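Beta-galactosidase (Geobacillus stearothermophilus, PDB 4OIF) probably hydrolyses terminal non-reducing beta-D-galactose residues of beta-D-galactosides, acting as a zinc-binding, homotrimeric glycoside hydrolase of family 42. Local coordinates at residues A[317-323]-A[353-359]; A[217-221]-A[426-430]; A[484-488]-A[518-524]; A[555-559]-A[570-575]. All coordinates share one frame; numbering follows the deposited sequence.

Interaction 1. Residues A[317-323]-A[353-359]; sequences PFLLMEC and GSDSILY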
loop_
_atom_site.group_PDB
_atom_site.type_symbol
_atom_site.label_atom_id
_atom_site.label_comp_id
_atom_site.label_asym_id
_atom_site.label_seq_id
_atom_site.Cartn_x
_atom_site.Cartn_y
_atom_site.Cartn_z
ATOM N N PRO A 317 -27.962 31.945 -4.526
ATOM C CA PRO A 317 -27.301 31.551 -3.276
ATOM C C PRO A 317 -27.345 30.033 -3.038
ATOM O O PRO A 317 -28.294 29.372 -3.467
ATOM C CB PRO A 317 -28.108 32.285 -2.205
ATOM C CG PRO A 317 -28.743 33.422 -2.918
ATOM C CD PRO A 317 -29.029 32.936 -4.297
ATOM N N PHE A 318 -26.326 29.492 -2.377
ATOM C CA PHE A 318 -26.327 28.079 -2.020
ATOM C C PHE A 318 -26.497 27.921 -0.514
ATOM O O PHE A 318 -26.488 28.890 0.224
ATOM C CB PHE A 318 -25.043 27.388 -2.500
ATOM C CG PHE A 318 -23.807 27.770 -1.720
ATOM C CD1 PHE A 318 -23.028 28.851 -2.114
ATOM C CD2 PHE A 318 -23.414 27.031 -0.601
ATOM C CE1 PHE A 318 -21.889 29.207 -1.401
ATOM C CE2 PHE A 318 -22.273 27.377 0.118
ATOM C CZ PHE A 318 -21.508 28.471 -0.286
ATOM N N LEU A 319 -26.656 26.692 -0.055
ATOM C CA LEU A 319 -26.809 26.464 1.366
ATOM C C LEU A 319 -25.704 25.547 1.880
ATOM O O LEU A 319 -25.561 24.409 1.443
ATOM C CB LEU A 319 -28.205 25.890 1.669
ATOM C CG LEU A 319 -29.386 26.839 1.377
ATOM C CD1 LEU A 319 -30.723 26.110 1.330
ATOM C CD2 LEU A 319 -29.453 28.003 2.369
ATOM N N LEU A 320 -24.891 26.063 2.794
ATOM C CA LEU A 320 -23.973 25.202 3.512
ATOM C C LEU A 320 -24.821 24.283 4.373
ATOM O O LEU A 320 -25.493 24.745 5.297
ATOM C CB LEU A 320 -23.000 26.004 4.359
ATOM C CG LEU A 320 -21.999 25.148 5.133
ATOM C CD1 LEU A 320 -21.154 24.355 4.155
ATOM C CD2 LEU A 320 -21.122 26.014 6.038
ATOM N N MET A 321 -24.824 22.991 4.045
ATOM C CA MET A 321 -25.644 22.025 4.775
ATOM C C MET A 321 -24.871 21.446 5.962
ATOM O O MET A 321 -25.437 21.181 7.032
ATOM C CB MET A 321 -26.119 20.899 3.846
ATOM C CG MET A 321 -27.105 19.920 4.489
ATOM S SD MET A 321 -28.715 20.654 4.869
ATOM C CE MET A 321 -29.204 21.197 3.241
ATOM N N GLU A 322 -23.572 21.253 5.772
ATOM C CA GLU A 322 -22.742 20.732 6.844
ATOM C C GLU A 322 -21.382 21.420 6.911
ATOM O O GLU A 322 -20.782 21.761 5.888
ATOM C CB GLU A 322 -22.540 19.224 6.682
ATOM C CG GLU A 322 -23.807 18.379 6.751
ATOM C CD GLU A 322 -23.550 16.938 6.331
ATOM O OE1 GLU A 322 -22.368 16.618 6.071
ATOM O OE2 GLU A 322 -24.516 16.138 6.262
ATOM N N CYS A 323 -20.925 21.631 8.141
ATOM C CA CYS A 323 -19.520 21.872 8.462
ATOM C C CYS A 323 -19.380 21.511 9.939
ATOM O O CYS A 323 -20.390 21.286 10.612
ATOM C CB CYS A 323 -19.096 23.319 8.176
ATOM S SG CYS A 323 -19.864 24.595 9.209
ATOM N N GLY A 353 -21.450 33.139 -0.961
ATOM C CA GLY A 353 -22.807 32.941 -1.439
ATOM C C GLY A 353 -23.792 32.131 -0.607
ATOM O O GLY A 353 -24.976 32.079 -0.935
ATOM N N SER A 354 -23.337 31.506 0.469
ATOM C CA SER A 354 -24.247 30.703 1.290
ATOM C C SER A 354 -25.275 31.542 2.057
ATOM O O SER A 354 -24.940 32.584 2.629
ATOM C CB SER A 354 -23.455 29.854 2.281
ATOM O OG SER A 354 -24.316 29.070 3.083
ATOM N N ASP A 355 -26.526 31.087 2.065
ATOM C CA ASP A 355 -27.558 31.682 2.920
ATOM C C ASP A 355 -27.803 30.837 4.171
ATOM O O ASP A 355 -28.865 30.924 4.791
ATOM C CB ASP A 355 -28.870 31.874 2.153
ATOM C CG ASP A 355 -28.835 33.089 1.244
ATOM O OD1 ASP A 355 -27.955 33.958 1.435
ATOM O OD2 ASP A 355 -29.691 33.183 0.338
ATOM N N SER A 356 -26.815 30.038 4.557
ATOM C CA SER A 356 -26.915 29.253 5.783
ATOM C C SER A 356 -25.553 28.911 6.373
ATOM O O SER A 356 -24.558 28.850 5.660
ATOM C CB SER A 356 -27.688 27.956 5.535
ATOM O OG SER A 356 -26.967 27.098 4.668
ATOM N N ILE A 357 -25.535 28.714 7.687
ATOM C CA ILE A 357 -24.461 28.034 8.386
ATOM C C ILE A 357 -25.071 26.844 9.146
ATOM O O ILE A 357 -25.764 26.989 10.179
ATOM C CB ILE A 357 -23.694 28.969 9.349
ATOM C CG1 ILE A 357 -23.071 30.149 8.585
ATOM C CG2 ILE A 357 -22.621 28.192 10.080
ATOM C CD1 ILE A 357 -22.001 29.763 7.570
ATOM N N LEU A 358 -24.832 25.660 8.599
ATOM C CA LEU A 358 -25.379 24.439 9.155
ATOM C C LEU A 358 -24.253 23.441 9.451
ATOM O O LEU A 358 -23.287 23.302 8.690
ATOM C CB LEU A 358 -26.423 23.838 8.206
ATOM C CG LEU A 358 -27.623 24.751 7.912
ATOM C CD1 LEU A 358 -28.468 24.260 6.722
ATOM C CD2 LEU A 358 -28.489 24.917 9.157
ATOM N N TYR A 359 -24.401 22.763 10.582
ATOM C CA TYR A 359 -23.404 21.870 11.120
ATOM C C TYR A 359 -23.796 20.409 11.012
ATOM O O TYR A 359 -24.981 20.039 10.957
ATOM C CB TYR A 359 -23.151 22.173 12.601
ATOM C CG TYR A 359 -22.958 23.633 12.935
ATOM C CD1 TYR A 359 -21.923 24.368 12.363
ATOM C CD2 TYR A 359 -23.801 24.274 13.844
ATOM C CE1 TYR A 359 -21.746 25.707 12.676
ATOM C CE2 TYR A 359 -23.628 25.603 14.170
ATOM C CZ TYR A 359 -22.598 26.317 13.583
ATOM O OH TYR A 359 -22.426 27.643 13.902
#
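Ser-356 OG donates to Leu-320 O at 2.8 Å, coming from above the carbonyl plane rather than along a lone pair. A second serine works both ways: Ser-354 OG accepts the N-H of Leu-320 at 3.1 Å in a fairly straight bond (160°) and gives its own proton to Ser-356 O. With OG anti to the Ser-354 backbone N (chi1 -180°), this hydroxyl lies between the two segments and satisfies buried backbone groups on each. Nearer the start of the segments, Asp-355 N meets Phe-318 O at 2.9 Å, almost end-on to the carbonyl, while the bond from Phe-318 N to Gly-353 O is longer. Strands 319-322 and 356-359 run parallel, 8° apart, as the last two parallel strands of the TIM barrel, joined by a beta-alpha-beta crossover through helix 341-351. Glu-322, the predicted nucleophile, lies toward the C-terminal end of the first, as in other clan GH-A hydrolases; its OE1 is hydrogen-bonded to Tyr-286 OH. Outside the polar seam, Ser-354 CB rests over one face of the Phe-318 ring in a CH-pi contact, 3.8 Å from the centroid. At the far end Cys-323 SG lies beside the edge of the Tyr-359 ring, 3.8 Å from its CD1. Between these ends, Leu-320 CD2 touches Ile-357 CD1, and Met-321 SD meets Leu-358 CD1 at 4.1 Å.

Interaction 2. Residues A[217-221]-A[426-430]; sequences IHGLN and NDAQG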
loop_
_atom_site.group_PDB
_atom_site.type_symbol
_atom_site.label_atom_id
_atom_site.label_comp_id
_atom_site.label_asym_id
_atom_site.label_seq_id
_atom_site.Cartn_x
_atom_site.Cartn_y
_atom_site.Cartn_z
ATOM N N ILE A 217 -10.978 -0.514 -21.334
ATOM C CA ILE A 217 -11.708 0.239 -22.354
ATOM C C ILE A 217 -12.205 1.563 -21.758
ATOM O O ILE A 217 -13.132 1.582 -20.951
ATOM C CB ILE A 217 -12.896 -0.563 -22.940
ATOM C CG1 ILE A 217 -12.470 -1.982 -23.338
ATOM C CG2 ILE A 217 -13.480 0.153 -24.145
ATOM C CD1 ILE A 217 -13.620 -2.840 -23.899
ATOM N N HIS A 218 -11.573 2.663 -22.161
ATOM C CA HIS A 218 -11.856 3.975 -21.601
ATOM C C HIS A 218 -13.311 4.387 -21.791
ATOM O O HIS A 218 -13.927 4.935 -20.884
ATOM C CB HIS A 218 -10.944 5.038 -22.224
ATOM C CG HIS A 218 -9.487 4.858 -21.913
ATOM N ND1 HIS A 218 -8.998 4.819 -20.623
ATOM C CD2 HIS A 218 -8.409 4.735 -22.727
ATOM C CE1 HIS A 218 -7.684 4.666 -20.658
ATOM N NE2 HIS A 218 -7.302 4.603 -21.922
ATOM N N GLY A 219 -13.859 4.124 -22.969
ATOM C CA GLY A 219 -15.221 4.535 -23.283
ATOM C C GLY A 219 -16.230 3.818 -22.412
ATOM O O GLY A 219 -17.245 4.394 -22.015
ATOM N N LEU A 220 -15.939 2.554 -22.108
ATOM C CA LEU A 220 -16.748 1.789 -21.171
ATOM C C LEU A 220 -16.653 2.406 -19.780
ATOM O O LEU A 220 -17.663 2.582 -19.117
ATOM C CB LEU A 220 -16.319 0.318 -21.140
ATOM C CG LEU A 220 -16.871 -0.553 -20.002
ATOM C CD1 LEU A 220 -18.400 -0.522 -19.939
ATOM C CD2 LEU A 220 -16.376 -1.993 -20.109
ATOM N N ASN A 221 -15.448 2.738 -19.333
ATOM C CA ASN A 221 -15.288 3.328 -18.004
ATOM C C ASN A 221 -16.072 4.644 -17.860
ATOM O O ASN A 221 -16.814 4.864 -16.875
ATOM C CB ASN A 221 -13.802 3.550 -17.708
ATOM C CG ASN A 221 -12.996 2.273 -17.804
ATOM O OD1 ASN A 221 -13.499 1.193 -17.522
ATOM N ND2 ASN A 221 -11.737 2.393 -18.183
ATOM N N ASN A 426 -8.388 11.405 -15.835
ATOM C CA ASN A 426 -7.869 10.555 -14.754
ATOM C C ASN A 426 -7.696 9.104 -15.186
ATOM O O ASN A 426 -6.728 8.453 -14.798
ATOM C CB ASN A 426 -8.775 10.618 -13.519
ATOM C CG ASN A 426 -8.495 11.829 -12.657
ATOM O OD1 ASN A 426 -7.434 12.440 -12.757
ATOM N ND2 ASN A 426 -9.449 12.190 -11.816
ATOM N N ASP A 427 -8.624 8.612 -16.004
ATOM C CA ASP A 427 -8.565 7.237 -16.490
ATOM C C ASP A 427 -7.526 6.994 -17.581
ATOM O O ASP A 427 -7.102 5.858 -17.795
ATOM C CB ASP A 427 -9.925 6.809 -17.026
ATOM C CG ASP A 427 -10.052 5.315 -17.114
ATOM O OD1 ASP A 427 -9.825 4.659 -16.077
ATOM O OD2 ASP A 427 -10.354 4.793 -18.215
ATOM N N ALA A 428 -7.125 8.057 -18.266
ATOM C CA ALA A 428 -6.246 7.948 -19.430
ATOM C C ALA A 428 -4.874 7.353 -19.104
ATOM O O ALA A 428 -4.280 7.647 -18.072
ATOM C CB ALA A 428 -6.086 9.323 -20.092
ATOM N N GLN A 429 -4.387 6.498 -19.992
ATOM C CA GLN A 429 -3.036 5.970 -19.876
ATOM C C GLN A 429 -2.078 6.896 -20.623
ATOM O O GLN A 429 -2.057 6.929 -21.864
ATOM C CB GLN A 429 -2.965 4.544 -20.421
ATOM C CG GLN A 429 -3.692 3.548 -19.550
ATOM C CD GLN A 429 -2.980 3.305 -18.226
ATOM O OE1 GLN A 429 -1.766 3.107 -18.186
ATOM N NE2 GLN A 429 -3.731 3.325 -17.139
ATOM N N GLY A 430 -1.299 7.664 -19.869
ATOM C CA GLY A 430 -0.440 8.673 -20.460
ATOM C C GLY A 430 -0.107 9.795 -19.492
ATOM O O GLY A 430 -0.590 9.811 -18.357
HETATM O O HOH W 1 -12.622 7.012 -19.491
#
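The imidazole of His-218 and the amide of Asn-221 both stand nearly perpendicular to the carboxylate of Asp-427, at 87° and 88°, and approach a single oxygen, OD2, from opposite faces of its plane. His-218 ND1 donates at 2.8 Å to Asp-427 OD2, which lies in the ring plane but is met from well above the plane of the carboxylate. Asn-221 ND2, also 2.8 Å from Asp-427 OD2, comes in on the syn side with less tilt. The two donors sit one turn apart on helix 218-246, and with CG anti to the backbone N (chi1 -161°) Asp-427 reaches between them. His-218 CE1 also packs 3.8 Å from Ala-428 CA. The contact joins the first turn of a long helix of the barrel domain to the last residue of helix 419-427 in the trimerisation domain. Ser-368 and Phe-369 of a neighbouring subunit pack on His-218 and Gln-429. With alanine in place of Asp-427, the His-218 ND1-H and the Asn-221 amide would probably lose their shared acceptor, and the amide in particular could turn. Two N-H donors on OD2 are likely to steady Asp-427 as a carboxylate, and this nearby negative charge may raise the basicity of His-218.

Interaction 3. Residues A[484-488]-A[518-524]; sequences IARLK and HQDLREM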
loop_
_atom_site.group_PDB
_atom_site.type_symbol
_atom_site.label_atom_id
_atom_site.label_comp_id
_atom_site.label_asym_id
_atom_site.label_seq_id
_atom_site.Cartn_x
_atom_site.Cartn_y
_atom_site.Cartn_z
ATOM N N ILE A 484 -16.552 23.256 -28.282
ATOM C CA ILE A 484 -15.563 23.988 -29.070
ATOM C C ILE A 484 -16.220 25.124 -29.858
ATOM O O ILE A 484 -15.734 26.236 -29.854
ATOM C CB ILE A 484 -14.807 23.069 -30.054
ATOM C CG1 ILE A 484 -13.814 22.180 -29.312
ATOM C CG2 ILE A 484 -14.035 23.894 -31.067
ATOM C CD1 ILE A 484 -13.178 21.107 -30.206
ATOM N N ALA A 485 -17.333 24.841 -30.521
ATOM C CA ALA A 485 -18.044 25.864 -31.275
ATOM C C ALA A 485 -18.499 26.986 -30.351
ATOM O O ALA A 485 -18.401 28.172 -30.696
ATOM C CB ALA A 485 -19.237 25.262 -32.017
ATOM N N ARG A 486 -18.986 26.624 -29.171
ATOM C CA ARG A 486 -19.386 27.663 -28.225
ATOM C C ARG A 486 -18.187 28.530 -27.816
ATOM O O ARG A 486 -18.291 29.755 -27.769
ATOM C CB ARG A 486 -20.079 27.043 -27.006
ATOM C CG ARG A 486 -21.421 26.422 -27.363
ATOM C CD ARG A 486 -21.973 25.585 -26.257
ATOM N NE ARG A 486 -22.258 26.396 -25.084
ATOM C CZ ARG A 486 -21.992 26.034 -23.833
ATOM N NH1 ARG A 486 -21.424 24.858 -23.573
ATOM N NH2 ARG A 486 -22.290 26.858 -22.839
ATOM N N LEU A 487 -17.045 27.905 -27.565
ATOM C CA LEU A 487 -15.828 28.639 -27.246
ATOM C C LEU A 487 -15.457 29.597 -28.375
ATOM O O LEU A 487 -15.083 30.759 -28.146
ATOM C CB LEU A 487 -14.680 27.662 -26.969
ATOM C CG LEU A 487 -14.895 26.794 -25.724
ATOM C CD1 LEU A 487 -13.803 25.737 -25.572
ATOM C CD2 LEU A 487 -15.010 27.660 -24.453
ATOM N N LYS A 488 -15.575 29.093 -29.593
ATOM C CA LYS A 488 -15.267 29.845 -30.794
ATOM C C LYS A 488 -16.129 31.109 -30.860
ATOM O O LYS A 488 -15.607 32.227 -31.009
ATOM C CB LYS A 488 -15.480 28.953 -32.022
ATOM C CG LYS A 488 -15.043 29.535 -33.348
ATOM C CD LYS A 488 -15.531 28.644 -34.463
ATOM C CE LYS A 488 -15.042 29.102 -35.818
ATOM N NZ LYS A 488 -15.754 28.362 -36.896
ATOM N N HIS A 518 -8.005 20.575 -33.650
ATOM C CA HIS A 518 -9.291 20.930 -34.216
ATOM C C HIS A 518 -9.163 22.303 -34.835
ATOM O O HIS A 518 -8.633 23.230 -34.213
ATOM C CB HIS A 518 -10.414 20.907 -33.178
ATOM C CG HIS A 518 -11.774 21.155 -33.760
ATOM N ND1 HIS A 518 -12.132 22.354 -34.338
ATOM C CD2 HIS A 518 -12.863 20.354 -33.857
ATOM C CE1 HIS A 518 -13.382 22.285 -34.759
ATOM N NE2 HIS A 518 -13.849 21.082 -34.481
ATOM N N GLN A 519 -9.616 22.387 -36.081
ATOM C CA GLN A 519 -9.569 23.590 -36.901
ATOM C C GLN A 519 -9.969 24.866 -36.159
ATOM O O GLN A 519 -9.260 25.877 -36.220
ATOM C CB GLN A 519 -10.483 23.405 -38.118
ATOM C CG GLN A 519 -10.581 24.624 -39.019
ATOM C CD GLN A 519 -11.410 24.351 -40.254
ATOM O OE1 GLN A 519 -11.766 23.202 -40.527
ATOM N NE2 GLN A 519 -11.723 25.403 -41.010
ATOM N N ASP A 520 -11.110 24.801 -35.474
ATOM C CA ASP A 520 -11.662 25.942 -34.752
ATOM C C ASP A 520 -10.692 26.466 -33.706
ATOM O O ASP A 520 -10.436 27.664 -33.650
ATOM C CB ASP A 520 -12.988 25.579 -34.087
ATOM C CG ASP A 520 -14.147 25.499 -35.074
ATOM O OD1 ASP A 520 -13.961 25.882 -36.248
ATOM O OD2 ASP A 520 -15.253 25.071 -34.660
ATOM N N LEU A 521 -10.140 25.565 -32.893
ATOM C CA LEU A 521 -9.169 25.941 -31.860
ATOM C C LEU A 521 -7.880 26.509 -32.473
ATOM O O LEU A 521 -7.336 27.499 -31.977
ATOM C CB LEU A 521 -8.842 24.738 -30.961
ATOM C CG LEU A 521 -10.013 24.140 -30.173
ATOM C CD1 LEU A 521 -9.542 22.905 -29.470
ATOM C CD2 LEU A 521 -10.621 25.128 -29.169
ATOM N N ARG A 522 -7.396 25.878 -33.543
ATOM C CA ARG A 522 -6.200 26.357 -34.229
ATOM C C ARG A 522 -6.402 27.803 -34.663
ATOM O O ARG A 522 -5.558 28.669 -34.407
ATOM C CB ARG A 522 -5.856 25.486 -35.446
ATOM C CG ARG A 522 -4.600 25.987 -36.180
ATOM C CD ARG A 522 -4.321 25.268 -37.510
ATOM N NE ARG A 522 -5.381 25.487 -38.493
ATOM C CZ ARG A 522 -6.121 24.512 -39.014
ATOM N NH1 ARG A 522 -5.902 23.259 -38.653
ATOM N NH2 ARG A 522 -7.076 24.786 -39.893
ATOM N N GLU A 523 -7.538 28.052 -35.307
ATOM C CA GLU A 523 -7.891 29.387 -35.761
ATOM C C GLU A 523 -7.968 30.364 -34.599
ATOM O O GLU A 523 -7.395 31.451 -34.652
ATOM C CB GLU A 523 -9.226 29.359 -36.507
ATOM C CG GLU A 523 -9.126 29.009 -37.979
ATOM C CD GLU A 523 -10.492 28.756 -38.606
ATOM O OE1 GLU A 523 -11.517 29.027 -37.938
ATOM O OE2 GLU A 523 -10.542 28.275 -39.760
ATOM N N MET A 524 -8.692 29.971 -33.557
ATOM C CA MET A 524 -8.887 30.817 -32.387
ATOM C C MET A 524 -7.565 31.272 -31.790
ATOM O O MET A 524 -7.333 32.470 -31.614
ATOM C CB MET A 524 -9.706 30.077 -31.326
ATOM C CG MET A 524 -11.156 29.873 -31.699
ATOM S SD MET A 524 -11.944 28.599 -30.707
ATOM C CE MET A 524 -11.755 29.357 -29.092
#
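Ile-484 lays its CD1 methyl over one face of the His-518 ring, a CH-pi contact with the carbon 4.1 Å from the centroid. Its other branch, CG2, reaches Asp-520 CB at 3.6 Å and leans on Leu-521 CD2. The His-518 ring is held in place from two sides: ND1 caps the helix by accepting Asp-520 N at 2.9 Å, close to the ring plane, while NE2 is bonded to Glu-481. Lys-488, extended throughout and with CG anti to its backbone N (chi1 -173°), crosses the Asp-520 side chain at about a right angle. Its NZ forms a salt bridge with Asp-520 OD1 at 3.1 Å, arriving from above the carboxylate plane, with Glu-523 as a more distant second anion. A methionine in place of Lys-488 would probably leave Asp-520 without its countercharge across the helix pair. Deeper in, Met-524 SD lies 3.5 Å from Lys-488 CA, and the bend at chi3 turns CE against Leu-487 CB. The helices run nearly side by side, crossing at 24° with axes 9.7 Å apart. Leu-487 and Met-524 both touch strand 496-500: two helices layered on a central sheet, as in the glutamine amidotransferase-like alpha/beta fold of this trimerisation domain.

Interaction 4. Residues A[555-559]-A[570-575]; sequences YATVI and YEDDFY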
loop_
_atom_site.group_PDB
_atom_site.type_symbol
_atom_site.label_atom_id
_atom_site.label_comp_id
_atom_site.label_asym_id
_atom_site.label_seq_id
_atom_site.Cartn_x
_atom_site.Cartn_y
_atom_site.Cartn_z
ATOM N N TYR A 555 4.806 19.576 -16.965
ATOM C CA TYR A 555 4.391 19.537 -18.368
ATOM C C TYR A 555 4.879 20.720 -19.190
ATOM O O TYR A 555 4.859 21.866 -18.739
ATOM C CB TYR A 555 2.869 19.457 -18.471
ATOM C CG TYR A 555 2.299 18.225 -17.824
ATOM C CD1 TYR A 555 2.362 16.996 -18.467
ATOM C CD2 TYR A 555 1.700 18.282 -16.576
ATOM C CE1 TYR A 555 1.855 15.856 -17.890
ATOM C CE2 TYR A 555 1.187 17.142 -15.986
ATOM C CZ TYR A 555 1.270 15.930 -16.652
ATOM O OH TYR A 555 0.770 14.786 -16.086
ATOM N N ALA A 556 5.311 20.419 -20.407
ATOM C CA ALA A 556 5.604 21.439 -21.389
ATOM C C ALA A 556 4.879 21.085 -22.665
ATOM O O ALA A 556 4.565 19.922 -22.908
ATOM C CB ALA A 556 7.095 21.555 -21.629
ATOM N N THR A 557 4.594 22.085 -23.484
ATOM C CA THR A 557 3.986 21.806 -24.773
ATOM C C THR A 557 4.799 22.406 -25.910
ATOM O O THR A 557 5.060 23.605 -25.921
ATOM C CB THR A 557 2.542 22.349 -24.848
ATOM O OG1 THR A 557 1.804 21.939 -23.684
ATOM C CG2 THR A 557 1.855 21.827 -26.099
ATOM N N VAL A 558 5.204 21.581 -26.869
ATOM C CA VAL A 558 5.855 22.122 -28.057
ATOM C C VAL A 558 4.767 22.746 -28.934
ATOM O O VAL A 558 3.721 22.141 -29.161
ATOM C CB VAL A 558 6.647 21.045 -28.836
ATOM C CG1 VAL A 558 7.264 21.644 -30.097
ATOM C CG2 VAL A 558 7.750 20.446 -27.963
ATOM N N ILE A 559 5.005 23.960 -29.417
ATOM C CA ILE A 559 3.969 24.729 -30.108
ATOM C C ILE A 559 4.347 25.198 -31.520
ATOM O O ILE A 559 5.434 25.726 -31.753
ATOM C CB ILE A 559 3.590 25.962 -29.270
ATOM C CG1 ILE A 559 2.835 25.527 -28.012
ATOM C CG2 ILE A 559 2.776 26.958 -30.090
ATOM C CD1 ILE A 559 2.862 26.575 -26.910
ATOM N N TYR A 570 10.293 28.860 -23.997
ATOM C CA TYR A 570 11.037 27.947 -23.119
ATOM C C TYR A 570 12.514 28.313 -23.160
ATOM O O TYR A 570 12.960 28.935 -24.115
ATOM C CB TYR A 570 10.837 26.485 -23.537
ATOM C CG TYR A 570 9.388 26.042 -23.561
ATOM C CD1 TYR A 570 8.696 25.793 -22.372
ATOM C CD2 TYR A 570 8.711 25.875 -24.764
ATOM C CE1 TYR A 570 7.377 25.398 -22.382
ATOM C CE2 TYR A 570 7.391 25.475 -24.783
ATOM C CZ TYR A 570 6.729 25.235 -23.592
ATOM O OH TYR A 570 5.417 24.839 -23.604
ATOM N N GLU A 571 13.278 27.926 -22.144
ATOM C CA GLU A 571 14.681 28.330 -22.079
ATOM C C GLU A 571 15.685 27.175 -22.041
ATOM O O GLU A 571 16.887 27.391 -22.103
ATOM C CB GLU A 571 14.908 29.217 -20.855
ATOM C CG GLU A 571 14.066 30.480 -20.817
ATOM C CD GLU A 571 14.488 31.396 -19.681
ATOM O OE1 GLU A 571 14.143 31.111 -18.515
ATOM O OE2 GLU A 571 15.198 32.384 -19.955
ATOM N N ASP A 572 15.202 25.950 -21.916
ATOM C CA ASP A 572 16.105 24.815 -21.822
ATOM C C ASP A 572 15.497 23.616 -22.542
ATOM O O ASP A 572 14.440 23.744 -23.148
ATOM C CB ASP A 572 16.399 24.498 -20.355
ATOM C CG ASP A 572 17.802 23.963 -20.142
ATOM O OD1 ASP A 572 18.445 23.546 -21.132
ATOM O OD2 ASP A 572 18.260 23.955 -18.978
ATOM N N ASP A 573 16.174 22.467 -22.474
ATOM C CA ASP A 573 15.778 21.234 -23.165
ATOM C C ASP A 573 15.692 21.437 -24.685
ATOM O O ASP A 573 16.018 22.505 -25.195
ATOM C CB ASP A 573 14.447 20.705 -22.617
ATOM C CG ASP A 573 14.405 19.176 -22.527
ATOM O OD1 ASP A 573 14.948 18.488 -23.416
ATOM O OD2 ASP A 573 13.814 18.659 -21.553
ATOM N N PHE A 574 15.257 20.411 -25.410
ATOM C CA PHE A 574 15.385 20.428 -26.867
ATOM C C PHE A 574 14.470 21.452 -27.527
ATOM O O PHE A 574 14.712 21.833 -28.665
ATOM C CB PHE A 574 15.145 19.019 -27.467
ATOM C CG PHE A 574 13.706 18.557 -27.450
ATOM C CD1 PHE A 574 13.193 17.875 -26.346
ATOM C CD2 PHE A 574 12.886 18.748 -28.556
ATOM C CE1 PHE A 574 11.872 17.423 -26.329
ATOM C CE2 PHE A 574 11.557 18.297 -28.557
ATOM C CZ PHE A 574 11.049 17.643 -27.434
ATOM N N TYR A 575 13.432 21.904 -26.824
ATOM C CA TYR A 575 12.546 22.914 -27.379
ATOM C C TYR A 575 12.850 24.302 -26.822
ATOM O O TYR A 575 11.990 25.192 -26.826
ATOM C CB TYR A 575 11.084 22.554 -27.119
ATOM C CG TYR A 575 10.801 21.945 -25.760
ATOM C CD1 TYR A 575 10.910 20.573 -25.561
ATOM C CD2 TYR A 575 10.401 22.736 -24.683
ATOM C CE1 TYR A 575 10.645 20.006 -24.341
ATOM C CE2 TYR A 575 10.142 22.181 -23.455
ATOM C CZ TYR A 575 10.259 20.803 -23.292
ATOM O OH TYR A 575 9.998 20.214 -22.072
#
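Tyr-570 points its hydroxyl at the backbone of the facing strand, OH donating to Thr-557 O at 2.6 Å from a position tilted 28° out of the carbonyl plane. Along the same ring, CE1 comes within 3.9 Å of Ala-556 CB. The chain then swings away from the strand, and Asp-572 and Asp-573 brace the turn through their carboxylates: Asp-572 OD1 accepts Asp-573 N, and Asp-573 OD1 accepts Phe-574 N. The other oxygen of Asp-573 makes a salt bridge with Arg-338 of a neighbouring subunit. This loop leaves strand 565-570 of the large mixed sheet in the trimerisation domain and folds back over strand 555-561, which pairs antiparallel with strand 527-534. Phe-574 grazes the strand at a distance, its CZ 4.4 Å from Val-558 CG2. Tyr-575 comes back toward the strand, and with CG between the backbone N and the carbonyl carbon (chi1 39°), the ring enters edge-first between two neighbours: CD1 stands over the centre of the Phe-574 ring, 3.3 Å above the plane, and CD2 over the rim of Tyr-570. Val-558 CG2 meets this wedged ring at CD1, 4.0 Å away. Farther out, Tyr-575 OH sits 3.2 Å from Ala-556 CB and is hydrogen-bonded to Asp-533.

In the fold
Of the four, only interaction 1 holds a predicted catalytic residue: the Glu-322 side chain is about 4 Å from that of Glu-158, the predicted proton donor, and a bound glycerol lies beside it. The other three contacts are remote from this pocket, interaction 3 remaining about 20 Å from interaction 1 at the nearest atoms and interaction 4 about 30 Å. Interaction 2 bridges the barrel and trimerisation domains, and the chain between its segments includes interaction 1, about 23 Å away at the nearest atoms. Interactions 3 and 4 follow later in sequence, within the trimerisation domain, with nearest atoms about 10 Å apart. Interactions 2 and 4 approach to about 6 Å, and both border the second subunit of the trimer.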